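Local atomic coordinates of xylan esterase 1 (Thermoanaerobacterium sp. 'JW/SL YS485', PDB entry 3FCY), a protein that probably removes acetyl groups from xylan-derived sugars and related esters, as a calcium-binding carbohydrate esterase of family CE7 with an alpha/beta-hydrolase fold. Residues Y231-L245 / D298-Y310. Numbering follows the deposited sequence.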
# COMPACT_ATOMS: atom_id res chain seq x y z
N TYR A 231 11.12 -21.48 10.99
CA TYR A 231 11.59 -20.25 10.34
C TYR A 231 12.33 -19.36 11.33
O TYR A 231 11.88 -18.25 11.64
CB TYR A 231 10.42 -19.50 9.68
CG TYR A 231 9.12 -19.44 10.45
CD1 TYR A 231 8.73 -18.27 11.12
CD2 TYR A 231 8.24 -20.52 10.47
CE1 TYR A 231 7.49 -18.19 11.77
CE2 TYR A 231 7.01 -20.45 11.12
CZ TYR A 231 6.64 -19.28 11.77
OH TYR A 231 5.41 -19.21 12.39
N PRO A 232 13.48 -19.83 11.83
CA PRO A 232 14.31 -19.11 12.80
C PRO A 232 14.76 -17.70 12.42
O PRO A 232 15.12 -17.42 11.28
CB PRO A 232 15.48 -20.06 13.03
CG PRO A 232 15.60 -20.78 11.71
CD PRO A 232 14.15 -21.07 11.38
N PHE A 233 14.73 -16.84 13.43
CA PHE A 233 15.13 -15.44 13.34
C PHE A 233 16.48 -15.42 14.06
O PHE A 233 16.83 -16.38 14.74
CB PHE A 233 14.09 -14.61 14.11
CG PHE A 233 14.36 -13.13 14.15
CD1 PHE A 233 14.48 -12.38 12.98
CD2 PHE A 233 14.39 -12.46 15.38
CE1 PHE A 233 14.63 -10.99 13.04
CE2 PHE A 233 14.54 -11.08 15.44
CZ PHE A 233 14.66 -10.34 14.26
N LEU A 234 17.25 -14.34 13.89
CA LEU A 234 18.56 -14.20 14.54
C LEU A 234 19.66 -15.05 13.91
O LEU A 234 20.54 -15.56 14.61
CB LEU A 234 18.46 -14.55 16.03
CG LEU A 234 17.43 -13.79 16.87
CD1 LEU A 234 17.44 -14.35 18.29
CD2 LEU A 234 17.75 -12.29 16.88
N SER A 235 19.62 -15.19 12.59
CA SER A 235 20.61 -15.99 11.90
C SER A 235 21.18 -15.35 10.64
O SER A 235 20.43 -14.82 9.82
CB SER A 235 20.00 -17.35 11.53
OG SER A 235 20.86 -18.10 10.70
N ASP A 236 22.50 -15.39 10.51
CA ASP A 236 23.15 -14.89 9.30
C ASP A 236 22.78 -13.44 8.98
O ASP A 236 22.36 -13.13 7.87
CB ASP A 236 22.74 -15.82 8.16
CG ASP A 236 23.73 -15.85 7.01
OD1 ASP A 236 24.86 -15.33 7.16
OD2 ASP A 236 23.36 -16.40 5.96
N TYR A 237 22.97 -12.56 9.96
CA TYR A 237 22.64 -11.14 9.81
C TYR A 237 23.10 -10.49 8.50
O TYR A 237 22.30 -9.90 7.79
CB TYR A 237 23.19 -10.35 11.00
CG TYR A 237 22.63 -10.83 12.33
CD1 TYR A 237 21.28 -10.66 12.65
CD2 TYR A 237 23.45 -11.47 13.26
CE1 TYR A 237 20.76 -11.12 13.86
CE2 TYR A 237 22.94 -11.94 14.47
CZ TYR A 237 21.60 -11.76 14.76
OH TYR A 237 21.12 -12.23 15.96
N LYS A 238 24.39 -10.61 8.19
CA LYS A 238 24.95 -10.02 6.97
C LYS A 238 24.19 -10.42 5.71
O LYS A 238 23.99 -9.60 4.80
CB LYS A 238 26.43 -10.43 6.84
CG LYS A 238 27.15 -9.90 5.59
CD LYS A 238 27.48 -8.42 5.69
CE LYS A 238 28.58 -8.00 4.70
NZ LYS A 238 28.23 -8.24 3.27
N ARG A 239 23.76 -11.68 5.64
CA ARG A 239 23.01 -12.17 4.49
C ARG A 239 21.72 -11.38 4.31
O ARG A 239 21.37 -10.97 3.21
CB ARG A 239 22.69 -13.66 4.65
CG ARG A 239 21.82 -14.24 3.55
CD ARG A 239 22.47 -14.13 2.18
NE ARG A 239 21.65 -14.78 1.16
CZ ARG A 239 21.89 -14.72 -0.15
NH1 ARG A 239 22.93 -14.05 -0.61
NH2 ARG A 239 21.07 -15.34 -1.00
N VAL A 240 21.00 -11.17 5.42
CA VAL A 240 19.75 -10.42 5.38
C VAL A 240 20.00 -9.04 4.78
O VAL A 240 19.24 -8.56 3.93
CB VAL A 240 19.17 -10.24 6.80
CG1 VAL A 240 17.88 -9.41 6.74
CG2 VAL A 240 18.90 -11.59 7.44
N TRP A 241 21.07 -8.39 5.23
CA TRP A 241 21.41 -7.06 4.75
C TRP A 241 21.78 -7.09 3.27
O TRP A 241 21.39 -6.20 2.51
CB TRP A 241 22.57 -6.49 5.58
CG TRP A 241 23.03 -5.14 5.11
CD1 TRP A 241 22.44 -3.93 5.36
CD2 TRP A 241 24.12 -4.88 4.22
NE1 TRP A 241 23.10 -2.93 4.69
CE2 TRP A 241 24.14 -3.48 3.98
CE3 TRP A 241 25.09 -5.69 3.61
CZ2 TRP A 241 25.08 -2.88 3.14
CZ3 TRP A 241 26.03 -5.08 2.77
CH2 TRP A 241 26.02 -3.69 2.55
N ASP A 242 22.52 -8.12 2.85
CA ASP A 242 22.92 -8.26 1.45
C ASP A 242 21.72 -8.35 0.50
O ASP A 242 21.77 -7.86 -0.63
CB ASP A 242 23.80 -9.50 1.24
CG ASP A 242 25.17 -9.39 1.90
OD1 ASP A 242 25.63 -8.26 2.15
OD2 ASP A 242 25.78 -10.45 2.15
N LEU A 243 20.66 -9.00 0.96
CA LEU A 243 19.45 -9.17 0.15
C LEU A 243 18.54 -7.95 0.21
O LEU A 243 17.41 -8.00 -0.28
CB LEU A 243 18.67 -10.40 0.63
CG LEU A 243 19.38 -11.76 0.55
CD1 LEU A 243 18.56 -12.81 1.27
CD2 LEU A 243 19.59 -12.14 -0.91
N ASP A 244 19.03 -6.86 0.78
CA ASP A 244 18.23 -5.64 0.93
C ASP A 244 16.95 -5.99 1.68
O ASP A 244 15.87 -5.47 1.38
CB ASP A 244 17.87 -5.04 -0.44
CG ASP A 244 19.07 -4.47 -1.18
OD1 ASP A 244 20.05 -4.04 -0.52
OD2 ASP A 244 19.03 -4.42 -2.43
N LEU A 245 17.07 -6.89 2.65
CA LEU A 245 15.93 -7.34 3.43
C LEU A 245 16.08 -6.99 4.91
O LEU A 245 15.33 -7.49 5.76
CB LEU A 245 15.75 -8.86 3.26
CG LEU A 245 14.56 -9.35 2.43
CD1 LEU A 245 14.14 -8.32 1.42
CD2 LEU A 245 14.93 -10.67 1.75
N ASP A 298 9.09 -16.49 2.56
CA ASP A 298 9.41 -15.71 3.76
C ASP A 298 10.48 -14.65 3.53
O ASP A 298 11.65 -14.98 3.33
CB ASP A 298 9.88 -16.65 4.88
CG ASP A 298 9.95 -15.96 6.23
OD1 ASP A 298 10.20 -14.74 6.27
OD2 ASP A 298 9.76 -16.65 7.26
N GLN A 299 10.08 -13.38 3.56
CA GLN A 299 11.02 -12.29 3.38
C GLN A 299 11.45 -11.69 4.72
O GLN A 299 12.37 -10.88 4.79
CB GLN A 299 10.41 -11.20 2.48
CG GLN A 299 10.44 -11.58 1.00
CD GLN A 299 9.73 -10.58 0.12
OE1 GLN A 299 9.99 -9.38 0.18
NE2 GLN A 299 8.83 -11.07 -0.73
N VAL A 300 10.77 -12.10 5.79
CA VAL A 300 11.10 -11.64 7.14
C VAL A 300 12.37 -12.38 7.57
O VAL A 300 13.32 -11.78 8.06
CB VAL A 300 9.95 -11.96 8.12
CG1 VAL A 300 10.30 -11.49 9.52
CG2 VAL A 300 8.67 -11.28 7.64
N CYS A 301 12.35 -13.70 7.40
CA CYS A 301 13.50 -14.54 7.71
C CYS A 301 13.85 -15.26 6.41
O CYS A 301 13.40 -16.38 6.15
CB CYS A 301 13.17 -15.56 8.80
SG CYS A 301 12.98 -14.87 10.47
N PRO A 302 14.65 -14.60 5.56
CA PRO A 302 15.08 -15.13 4.26
C PRO A 302 15.43 -16.61 4.33
O PRO A 302 16.16 -17.05 5.21
CB PRO A 302 16.29 -14.27 3.92
CG PRO A 302 15.92 -12.94 4.51
CD PRO A 302 15.35 -13.34 5.86
N PRO A 303 14.91 -17.41 3.38
CA PRO A 303 15.17 -18.85 3.34
C PRO A 303 16.65 -19.18 3.48
O PRO A 303 17.02 -20.13 4.17
CB PRO A 303 14.62 -19.26 1.98
CG PRO A 303 13.47 -18.31 1.79
CD PRO A 303 14.06 -16.99 2.25
N SER A 304 17.50 -18.38 2.84
CA SER A 304 18.94 -18.60 2.90
C SER A 304 19.50 -18.50 4.31
O SER A 304 20.41 -19.25 4.68
CB SER A 304 19.67 -17.63 1.96
OG SER A 304 19.38 -16.27 2.28
N THR A 305 18.97 -17.60 5.12
CA THR A 305 19.45 -17.46 6.50
C THR A 305 19.00 -18.66 7.33
O THR A 305 19.67 -19.05 8.28
CB THR A 305 18.95 -16.16 7.16
OG1 THR A 305 17.52 -16.20 7.28
CG2 THR A 305 19.36 -14.95 6.34
N VAL A 306 17.85 -19.23 6.97
CA VAL A 306 17.33 -20.39 7.69
C VAL A 306 18.18 -21.62 7.33
O VAL A 306 18.54 -22.40 8.21
CB VAL A 306 15.85 -20.64 7.33
CG1 VAL A 306 15.36 -21.95 7.96
CG2 VAL A 306 15.00 -19.47 7.83
N PHE A 307 18.50 -21.79 6.05
CA PHE A 307 19.31 -22.93 5.65
C PHE A 307 20.73 -22.82 6.17
O PHE A 307 21.39 -23.83 6.40
CB PHE A 307 19.33 -23.09 4.12
CG PHE A 307 18.25 -24.00 3.61
CD1 PHE A 307 17.03 -23.48 3.19
CD2 PHE A 307 18.44 -25.37 3.59
CE1 PHE A 307 16.00 -24.33 2.77
CE2 PHE A 307 17.42 -26.23 3.16
CZ PHE A 307 16.20 -25.71 2.75
N ALA A 308 21.20 -21.59 6.38
CA ALA A 308 22.55 -21.39 6.91
C ALA A 308 22.63 -22.00 8.31
O ALA A 308 23.61 -22.66 8.66
CB ALA A 308 22.88 -19.90 6.96
N ALA A 309 21.59 -21.78 9.11
CA ALA A 309 21.57 -22.33 10.46
C ALA A 309 21.44 -23.85 10.36
O ALA A 309 22.16 -24.58 11.03
CB ALA A 309 20.40 -21.76 11.25
N TYR A 310 20.51 -24.30 9.53
CA TYR A 310 20.28 -25.73 9.33
C TYR A 310 21.55 -26.46 8.88
O TYR A 310 21.88 -27.52 9.39
CB TYR A 310 19.19 -25.94 8.28
CG TYR A 310 18.90 -27.39 7.97
CD1 TYR A 310 18.20 -28.19 8.87
CD2 TYR A 310 19.36 -27.97 6.79
CE1 TYR A 310 17.94 -29.53 8.60
CE2 TYR A 310 19.11 -29.32 6.51
CZ TYR A 310 18.40 -30.09 7.42
OH TYR A 310 18.15 -31.41 7.14
O HOH W 1 16.49 -15.34 9.83
O HOH W 2 12.72 -8.58 6.03
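Arg239 NE donates to Ser304 OG over 2.9 Å, an almost straight bond (173°) that lies in the guanidinium plane, with Leu243 CD2 over one face of that group. A bend at chi2 (61°) brings NE to the serine. Asp31 completes the cluster, paired with Arg239 NH2 and hydrogen-bonded to Ser304 OG, so the arginine's charge is probably well balanced. One residue further along helix 303-310, Ser235 OG donates to Thr305 O at 2.9 Å, tilted from the carbonyl plane. A water spans Pro232 O and Thr305 OG1, and Thr305 OG1 itself donates to Pro302 O at 2.6 Å.

Around these bonds the packing illustrates how a short helix can settle against both a second helix and the loop leading into it. Thr305 turns its methyl inward, CG2 meeting Val240 CG2 at 3.6 Å, while Asp236, whose carboxylate is held by Tyr40, Thr43 and Asn44, rests its OD2 side against the methyl of Ala308. Val306 crosses the Pro232 ring at about a right angle. Leu243 and Leu245 lie alongside the Pro302 ring, pointing the opposite way, with Leu245 CD2 3.7 Å from Pro302 CG. Cys301 SG sits at the edge of the Phe233 ring, 5.1 Å from its centroid.

Helices 237-242 and 303-310 run nearly antiparallel, their axes approaching to 9.3 Å. The segments follow neighbouring parallel strands, 226-230 and 289-295, of the alpha/beta-hydrolase sheet. Asp298, the predicted charge-relay acid, stands on the turn before helix 303-310: OD1 accepts from Cys301 N in an Asx motif, while OD2 bonds His327 ND1, an arrangement consistent with the family's Ser-His-Asp catalytic triad.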